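Local coordinates for protein putative deoxyribonuclease yjjV (Escherichia coli, PDB 1ZZM) that probably hydrolyses ester bonds, as a metal-dependent hydrolase of the TatD family that binds two divalent metal cations per subunit, at residues A53-P67 against A90-L102. Numbering follows the deposited sequence.
Sequences AENYQPLYAALGLHP and AKVVAVGEIGLDL. With ZN (zinc ion), chain C; ZN (zinc ion), chain B.
Lys91 reaches across to the turn that leads from helix 46-55 into strand 59-63, and its ammonium group ends among backbone carbonyls. NZ donates to Ala53 O at 2.8 Å, in the carbonyl plane, and to Leu59 O and Gln57 O, the last approached from above its carbonyl plane. These bonds tie the helix end, the turn and the strand start to one charge. The lysine chain bends at chi3 (83°), and on its way CE crosses one face of the Tyr60 ring, 3.8 Å from the centroid; NZ lies over the same face as a cation-pi partner.

Beyond this, segments 53-67 and 90-102 pair as parallel strands. Ala61 N donates to Lys91 O in a nearly straight bond, and Ala61 O takes Val93 N at 2.7 Å; farther along, Leu63 O accepts Gly96 N. Ala62 CB sits 3.6 Å from Gly96 CA, so the strands pack closely at this glycine.

At the end that holds the metals, His66 and Glu97 lie side by side, ring and carboxylate planes 60° apart, with His66 CD2 3.2 Å from Glu97 CD. With CG anti to the backbone N (chi1 -153°), Glu97 carries its carboxylate to both metals: OE1 binds one zinc at 2.0 Å, OE2 the other at 2.1 Å. Water 2 bridges the zincs and lies in plane at the edge of the His66 ring, whose ND1 accepts from Gly68 N. His9 and His11, with Asp207 also assigned to this site, share the OE1 zinc, His133 and His157 the OE2 zinc. A glutamate bridging two metals at a break in a barrel strand is consistent with the binuclear site of TatD-type hydrolases, on a TIM-barrel fold.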
ATOM      1  N   ALA A  53       0.690  13.446  -8.149  1.00 11.69           N
ATOM      2  CA  ALA A  53       1.510  12.636  -9.050  1.00 14.02           C
ATOM      3  C   ALA A  53       1.953  13.409 -10.284  1.00 16.32           C
ATOM      4  O   ALA A  53       3.053  13.208 -10.786  1.00 15.91           O
ATOM      5  CB  ALA A  53       0.740  11.359  -9.485  1.00 12.86           C
ATOM      6  N   GLU A  54       1.106  14.303 -10.778  1.00 13.88           N
ATOM      7  CA  GLU A  54       1.491  15.037 -11.965  1.00 18.11           C
ATOM      8  C   GLU A  54       2.477  16.170 -11.656  1.00 18.45           C
ATOM      9  O   GLU A  54       3.315  16.502 -12.493  1.00 19.29           O
ATOM     10  CB  GLU A  54       0.229  15.578 -12.647  1.00 24.98           C
ATOM     11  CG  GLU A  54       0.419  15.936 -14.118  1.00 37.19           C
ATOM     12  CD  GLU A  54      -0.890  16.317 -14.791  1.00 42.00           C
ATOM     13  OE1 GLU A  54      -1.944  16.244 -14.115  1.00 46.22           O
ATOM     14  OE2 GLU A  54      -0.871  16.682 -15.992  1.00 44.91           O
ATOM     15  N   ASN A  55       2.393  16.754 -10.460  1.00 16.60           N
ATOM     16  CA  ASN A  55       3.266  17.882 -10.102  1.00 19.80           C
ATOM     17  C   ASN A  55       4.598  17.586  -9.395  1.00 18.79           C
ATOM     18  O   ASN A  55       5.497  18.432  -9.385  1.00 19.17           O
ATOM     19  CB  ASN A  55       2.486  18.892  -9.251  1.00 23.23           C
ATOM     20  CG  ASN A  55       1.406  19.605 -10.046  1.00 25.78           C
ATOM     21  OD1 ASN A  55       1.594  19.920 -11.219  1.00 29.58           O
ATOM     22  ND2 ASN A  55       0.287  19.870  -9.413  1.00 24.28           N
ATOM     23  N   TYR A  56       4.739  16.404  -8.798  1.00 17.30           N
ATOM     24  CA  TYR A  56       5.984  16.082  -8.094  1.00 14.19           C
ATOM     25  C   TYR A  56       6.618  14.822  -8.666  1.00 15.73           C
ATOM     26  O   TYR A  56       6.007  13.747  -8.654  1.00 13.36           O
ATOM     27  CB  TYR A  56       5.689  15.893  -6.607  1.00 15.23           C
ATOM     28  CG  TYR A  56       5.123  17.145  -5.934  1.00 14.54           C
ATOM     29  CD1 TYR A  56       5.969  18.072  -5.330  1.00 16.50           C
ATOM     30  CD2 TYR A  56       3.743  17.382  -5.881  1.00 14.90           C
ATOM     31  CE1 TYR A  56       5.462  19.194  -4.679  1.00 14.86           C
ATOM     32  CE2 TYR A  56       3.223  18.524  -5.229  1.00 17.61           C
ATOM     33  CZ  TYR A  56       4.100  19.412  -4.630  1.00 16.67           C
ATOM     34  OH  TYR A  56       3.618  20.500  -3.950  1.00 14.86           O
ATOM     35  N   GLN A  57       7.838  14.939  -9.176  1.00 16.27           N
ATOM     36  CA  GLN A  57       8.504  13.774  -9.751  1.00 19.41           C
ATOM     37  C   GLN A  57       8.503  12.526  -8.864  1.00 16.93           C
ATOM     38  O   GLN A  57       8.241  11.425  -9.352  1.00 17.96           O
ATOM     39  CB  GLN A  57       9.959  14.105 -10.140  1.00 24.56           C
ATOM     40  CG  GLN A  57      10.114  14.939 -11.408  1.00 33.35           C
ATOM     41  CD  GLN A  57       9.987  14.126 -12.707  1.00 39.84           C
ATOM     42  OE1 GLN A  57      10.323  14.622 -13.787  1.00 44.74           O
ATOM     43  NE2 GLN A  57       9.501  12.883 -12.608  1.00 43.08           N
ATOM     44  N   PRO A  58       8.764  12.671  -7.555  1.00 15.35           N
ATOM     45  CA  PRO A  58       8.784  11.484  -6.697  1.00 16.99           C
ATOM     46  C   PRO A  58       7.462  10.789  -6.401  1.00 15.16           C
ATOM     47  O   PRO A  58       7.471   9.681  -5.910  1.00 15.86           O
ATOM     48  CB  PRO A  58       9.387  12.012  -5.385  1.00 16.07           C
ATOM     49  CG  PRO A  58      10.148  13.207  -5.802  1.00 18.11           C
ATOM     50  CD  PRO A  58       9.175  13.847  -6.771  1.00 16.64           C
ATOM     51  N   LEU A  59       6.337  11.430  -6.693  1.00 13.35           N
ATOM     52  CA  LEU A  59       5.075  10.837  -6.313  1.00 13.01           C
ATOM     53  C   LEU A  59       4.313  10.114  -7.415  1.00 12.17           C
ATOM     54  O   LEU A  59       4.162  10.593  -8.522  1.00 10.49           O
ATOM     55  CB  LEU A  59       4.171  11.921  -5.697  1.00 12.57           C
ATOM     56  CG  LEU A  59       4.756  12.721  -4.540  1.00 14.81           C
ATOM     57  CD1 LEU A  59       3.766  13.865  -4.156  1.00 14.50           C
ATOM     58  CD2 LEU A  59       4.960  11.766  -3.335  1.00 13.33           C
ATOM     59  N   TYR A  60       3.824   8.939  -7.074  1.00  8.84           N
ATOM     60  CA  TYR A  60       3.075   8.151  -8.028  1.00 10.40           C
ATOM     61  C   TYR A  60       1.745   7.940  -7.361  1.00 12.38           C
ATOM     62  O   TYR A  60       1.634   8.056  -6.112  1.00 12.00           O
ATOM     63  CB  TYR A  60       3.790   6.832  -8.266  1.00 13.79           C
ATOM     64  CG  TYR A  60       4.985   6.988  -9.182  1.00 14.01           C
ATOM     65  CD1 TYR A  60       4.897   6.621 -10.527  1.00 16.06           C
ATOM     66  CD2 TYR A  60       6.187   7.541  -8.721  1.00 16.46           C
ATOM     67  CE1 TYR A  60       5.965   6.800 -11.405  1.00 18.25           C
ATOM     68  CE2 TYR A  60       7.272   7.723  -9.596  1.00 19.29           C
ATOM     69  CZ  TYR A  60       7.146   7.351 -10.939  1.00 23.12           C
ATOM     70  OH  TYR A  60       8.181   7.533 -11.834  1.00 21.37           O
ATOM     71  N   ALA A  61       0.747   7.584  -8.149  1.00 14.00           N
ATOM     72  CA  ALA A  61      -0.588   7.443  -7.570  1.00 11.06           C
ATOM     73  C   ALA A  61      -1.317   6.138  -7.857  1.00 12.07           C
ATOM     74  O   ALA A  61      -0.957   5.407  -8.782  1.00 10.62           O
ATOM     75  CB  ALA A  61      -1.443   8.602  -8.088  1.00 11.77           C
ATOM     76  N   ALA A  62      -2.344   5.873  -7.033  1.00  7.91           N
ATOM     77  CA  ALA A  62      -3.266   4.767  -7.216  1.00  9.67           C
ATOM     78  C   ALA A  62      -4.636   5.430  -6.935  1.00  8.26           C
ATOM     79  O   ALA A  62      -4.734   6.339  -6.081  1.00  9.43           O
ATOM     80  CB  ALA A  62      -2.994   3.641  -6.225  1.00  8.05           C
ATOM     81  N   LEU A  63      -5.663   5.022  -7.683  1.00  8.18           N
ATOM     82  CA  LEU A  63      -7.016   5.544  -7.525  1.00  9.28           C
ATOM     83  C   LEU A  63      -7.900   4.362  -7.169  1.00  8.85           C
ATOM     84  O   LEU A  63      -7.791   3.258  -7.742  1.00 10.28           O
ATOM     85  CB  LEU A  63      -7.532   6.167  -8.829  1.00 11.22           C
ATOM     86  CG  LEU A  63      -6.703   7.315  -9.401  1.00 13.69           C
ATOM     87  CD1 LEU A  63      -7.356   7.794 -10.708  1.00 12.89           C
ATOM     88  CD2 LEU A  63      -6.624   8.444  -8.358  1.00 11.69           C
ATOM     89  N   GLY A  64      -8.785   4.593  -6.208  1.00 10.04           N
ATOM     90  CA  GLY A  64      -9.641   3.532  -5.759  1.00  9.79           C
ATOM     91  C   GLY A  64     -10.446   4.045  -4.586  1.00 11.04           C
ATOM     92  O   GLY A  64     -10.216   5.168  -4.078  1.00 12.24           O
ATOM     93  N   LEU A  65     -11.339   3.190  -4.110  1.00  6.49           N
ATOM     94  CA  LEU A  65     -12.258   3.536  -3.022  1.00 11.04           C
ATOM     95  C   LEU A  65     -12.002   2.627  -1.805  1.00 10.39           C
ATOM     96  O   LEU A  65     -12.265   1.441  -1.863  1.00  9.31           O
ATOM     97  CB  LEU A  65     -13.677   3.348  -3.572  1.00  9.66           C
ATOM     98  CG  LEU A  65     -13.989   4.039  -4.919  1.00  9.69           C
ATOM     99  CD1 LEU A  65     -15.364   3.604  -5.427  1.00 11.25           C
ATOM    100  CD2 LEU A  65     -13.988   5.562  -4.763  1.00  7.92           C
ATOM    101  N   HIS A  66     -11.497   3.235  -0.723  1.00 12.01           N
ATOM    102  CA  HIS A  66     -11.108   2.601   0.537  1.00 11.27           C
ATOM    103  C   HIS A  66     -12.299   2.096   1.352  1.00  9.36           C
ATOM    104  O   HIS A  66     -13.306   2.793   1.492  1.00 14.02           O
ATOM    105  CB  HIS A  66     -10.271   3.632   1.331  1.00  8.57           C
ATOM    106  CG  HIS A  66      -9.447   3.046   2.441  1.00 13.30           C
ATOM    107  ND1 HIS A  66     -10.003   2.409   3.530  1.00 15.60           N
ATOM    108  CD2 HIS A  66      -8.113   3.113   2.688  1.00 15.20           C
ATOM    109  CE1 HIS A  66      -9.054   2.113   4.403  1.00 15.90           C
ATOM    110  NE2 HIS A  66      -7.896   2.532   3.917  1.00 17.83           N
ATOM    111  N   PRO A  67     -12.215   0.864   1.899  1.00  9.21           N
ATOM    112  CA  PRO A  67     -13.345   0.341   2.679  1.00 10.07           C
ATOM    113  C   PRO A  67     -13.668   1.190   3.905  1.00 12.33           C
ATOM    114  O   PRO A  67     -14.818   1.220   4.362  1.00 11.82           O
ATOM    115  CB  PRO A  67     -12.905  -1.089   3.036  1.00  8.22           C
ATOM    116  CG  PRO A  67     -11.384  -1.007   3.056  1.00  5.99           C
ATOM    117  CD  PRO A  67     -11.091  -0.097   1.866  1.00  9.66           C
ATOM    118  N   ALA A  90      -1.178   7.989 -16.155  1.00 36.07           N
ATOM    119  CA  ALA A  90       0.230   7.568 -16.394  1.00 35.82           C
ATOM    120  C   ALA A  90       1.146   7.328 -15.201  1.00 34.31           C
ATOM    121  O   ALA A  90       1.880   6.324 -15.181  1.00 35.24           O
ATOM    122  CB  ALA A  90       0.894   8.504 -17.299  1.00 35.67           C
ATOM    123  N   LYS A  91       1.189   8.271 -14.263  1.00 24.89           N
ATOM    124  CA  LYS A  91       1.965   8.022 -13.062  1.00 21.67           C
ATOM    125  C   LYS A  91       0.996   7.335 -12.114  1.00 18.34           C
ATOM    126  O   LYS A  91       1.281   7.145 -10.934  1.00 16.92           O
ATOM    127  CB  LYS A  91       2.546   9.306 -12.478  1.00 19.25           C
ATOM    128  CG  LYS A  91       3.801   9.712 -13.270  1.00 23.92           C
ATOM    129  CD  LYS A  91       4.448  10.960 -12.733  1.00 21.44           C
ATOM    130  CE  LYS A  91       5.348  10.634 -11.559  1.00 18.71           C
ATOM    131  NZ  LYS A  91       5.533  11.909 -10.792  1.00 17.13           N
ATOM    132  N   VAL A  92      -0.167   6.962 -12.652  1.00 16.04           N
ATOM    133  CA  VAL A  92      -1.135   6.199 -11.859  1.00 15.25           C
ATOM    134  C   VAL A  92      -0.651   4.777 -12.100  1.00 14.01           C
ATOM    135  O   VAL A  92      -0.620   4.303 -13.245  1.00 13.65           O
ATOM    136  CB  VAL A  92      -2.575   6.369 -12.374  1.00 18.07           C
ATOM    137  CG1 VAL A  92      -3.425   5.184 -11.972  1.00 18.35           C
ATOM    138  CG2 VAL A  92      -3.170   7.631 -11.785  1.00 19.29           C
ATOM    139  N   VAL A  93      -0.291   4.079 -11.039  1.00 11.05           N
ATOM    140  CA  VAL A  93       0.267   2.759 -11.236  1.00 11.25           C
ATOM    141  C   VAL A  93      -0.527   1.596 -10.717  1.00 13.12           C
ATOM    142  O   VAL A  93      -0.083   0.450 -10.865  1.00 12.38           O
ATOM    143  CB  VAL A  93       1.672   2.654 -10.599  1.00 13.34           C
ATOM    144  CG1 VAL A  93       2.592   3.665 -11.238  1.00 10.65           C
ATOM    145  CG2 VAL A  93       1.599   2.885  -9.084  1.00 13.10           C
ATOM    146  N   ALA A  94      -1.682   1.864 -10.109  1.00  9.80           N
ATOM    147  CA  ALA A  94      -2.469   0.786  -9.536  1.00  9.09           C
ATOM    148  C   ALA A  94      -3.872   1.286  -9.234  1.00 10.19           C
ATOM    149  O   ALA A  94      -4.100   2.497  -9.179  1.00  9.97           O
ATOM    150  CB  ALA A  94      -1.821   0.309  -8.201  1.00  7.29           C
ATOM    151  N   VAL A  95      -4.775   0.335  -9.032  1.00 10.03           N
ATOM    152  CA  VAL A  95      -6.145   0.609  -8.636  1.00 11.64           C
ATOM    153  C   VAL A  95      -5.925   0.443  -7.159  1.00 12.29           C
ATOM    154  O   VAL A  95      -5.652  -0.641  -6.608  1.00 10.97           O
ATOM    155  CB  VAL A  95      -7.128  -0.399  -9.162  1.00 12.68           C
ATOM    156  CG1 VAL A  95      -8.501  -0.217  -8.476  1.00 14.94           C
ATOM    157  CG2 VAL A  95      -7.256  -0.203 -10.663  1.00 13.80           C
ATOM    158  N   GLY A  96      -6.009   1.564  -6.504  1.00 10.52           N
ATOM    159  CA  GLY A  96      -5.698   1.490  -5.141  1.00 13.53           C
ATOM    160  C   GLY A  96      -6.048   2.615  -4.250  1.00 16.23           C
ATOM    161  O   GLY A  96      -6.317   3.774  -4.598  1.00 13.79           O
ATOM    162  N   GLU A  97      -6.205   1.840  -3.194  1.00 21.22           N
ATOM    163  CA  GLU A  97      -6.519   1.549  -1.841  1.00 12.82           C
ATOM    164  C   GLU A  97      -7.937   1.081  -1.855  1.00 11.10           C
ATOM    165  O   GLU A  97      -8.886   1.846  -1.770  1.00  8.15           O
ATOM    166  CB  GLU A  97      -6.184   2.445  -0.671  1.00 10.92           C
ATOM    167  CG  GLU A  97      -6.086   1.339   0.431  1.00 13.86           C
ATOM    168  CD  GLU A  97      -5.408   1.689   1.745  1.00  9.38           C
ATOM    169  OE1 GLU A  97      -4.989   2.842   1.977  1.00 13.57           O
ATOM    170  OE2 GLU A  97      -5.299   0.756   2.565  1.00 10.52           O
ATOM    171  N   ILE A  98      -8.037  -0.225  -2.070  1.00 10.15           N
ATOM    172  CA  ILE A  98      -9.326  -0.921  -2.074  1.00  8.65           C
ATOM    173  C   ILE A  98      -9.091  -2.087  -1.119  1.00 12.05           C
ATOM    174  O   ILE A  98      -7.947  -2.347  -0.743  1.00  8.48           O
ATOM    175  CB  ILE A  98      -9.696  -1.469  -3.450  1.00 11.12           C
ATOM    176  CG1 ILE A  98      -8.715  -2.576  -3.857  1.00 10.97           C
ATOM    177  CG2 ILE A  98      -9.686  -0.338  -4.460  1.00 10.25           C
ATOM    178  CD1 ILE A  98      -8.924  -3.052  -5.289  1.00 12.07           C
ATOM    179  N   GLY A  99     -10.168  -2.745  -0.686  1.00 10.16           N
ATOM    180  CA  GLY A  99      -9.987  -3.862   0.207  1.00 10.28           C
ATOM    181  C   GLY A  99     -11.178  -4.042   1.138  1.00  8.90           C
ATOM    182  O   GLY A  99     -12.301  -3.662   0.811  1.00 10.35           O
ATOM    183  N   LEU A 100     -10.905  -4.687   2.270  1.00  9.15           N
ATOM    184  CA  LEU A 100     -11.912  -5.008   3.259  1.00  8.85           C
ATOM    185  C   LEU A 100     -11.416  -4.672   4.651  1.00 12.09           C
ATOM    186  O   LEU A 100     -10.214  -4.670   4.915  1.00 13.24           O
ATOM    187  CB  LEU A 100     -12.217  -6.499   3.217  1.00  9.96           C
ATOM    188  CG  LEU A 100     -12.533  -7.053   1.821  1.00 10.07           C
ATOM    189  CD1 LEU A 100     -12.404  -8.535   1.914  1.00 10.79           C
ATOM    190  CD2 LEU A 100     -13.927  -6.613   1.327  1.00 10.95           C
ATOM    191  N   ASP A 101     -12.345  -4.433   5.565  1.00 11.26           N
ATOM    192  CA  ASP A 101     -11.922  -4.075   6.923  1.00 11.66           C
ATOM    193  C   ASP A 101     -13.101  -4.423   7.838  1.00 13.21           C
ATOM    194  O   ASP A 101     -14.165  -3.808   7.725  1.00 14.18           O
ATOM    195  CB  ASP A 101     -11.652  -2.572   6.936  1.00 11.42           C
ATOM    196  CG  ASP A 101     -11.093  -2.076   8.254  1.00 17.82           C
ATOM    197  OD1 ASP A 101     -11.533  -2.584   9.292  1.00 15.18           O
ATOM    198  OD2 ASP A 101     -10.215  -1.173   8.249  1.00 19.93           O
ATOM    199  N   LEU A 102     -12.915  -5.366   8.758  1.00 14.86           N
ATOM    200  CA  LEU A 102     -14.017  -5.758   9.624  1.00 18.26           C
ATOM    201  C   LEU A 102     -14.100  -5.009  10.937  1.00 21.76           C
ATOM    202  O   LEU A 102     -14.745  -5.467  11.877  1.00 24.37           O
ATOM    203  CB  LEU A 102     -13.990  -7.271   9.892  1.00 20.09           C
ATOM    204  CG  LEU A 102     -14.655  -8.133   8.800  1.00 22.32           C
ATOM    205  CD1 LEU A 102     -14.431  -9.608   9.126  1.00 23.14           C
ATOM    206  CD2 LEU A 102     -16.146  -7.822   8.683  1.00 19.52           C
TER
HETATM  207 ZN    ZN C 402      -4.857   0.451   4.620  1.00 12.72          ZN
HETATM  208 ZN    ZN B 401      -3.613   3.184   3.392  1.00 12.45          ZN
HETATM  209  O   HOH W   1     -12.549  -1.352  -1.558  1.00 10.76           O
HETATM  210  O   HOH W   2      -4.854   2.478   4.826  1.00 10.79           O
HETATM  211  O   HOH W   3      -4.257   0.509   6.969  1.00 13.41           O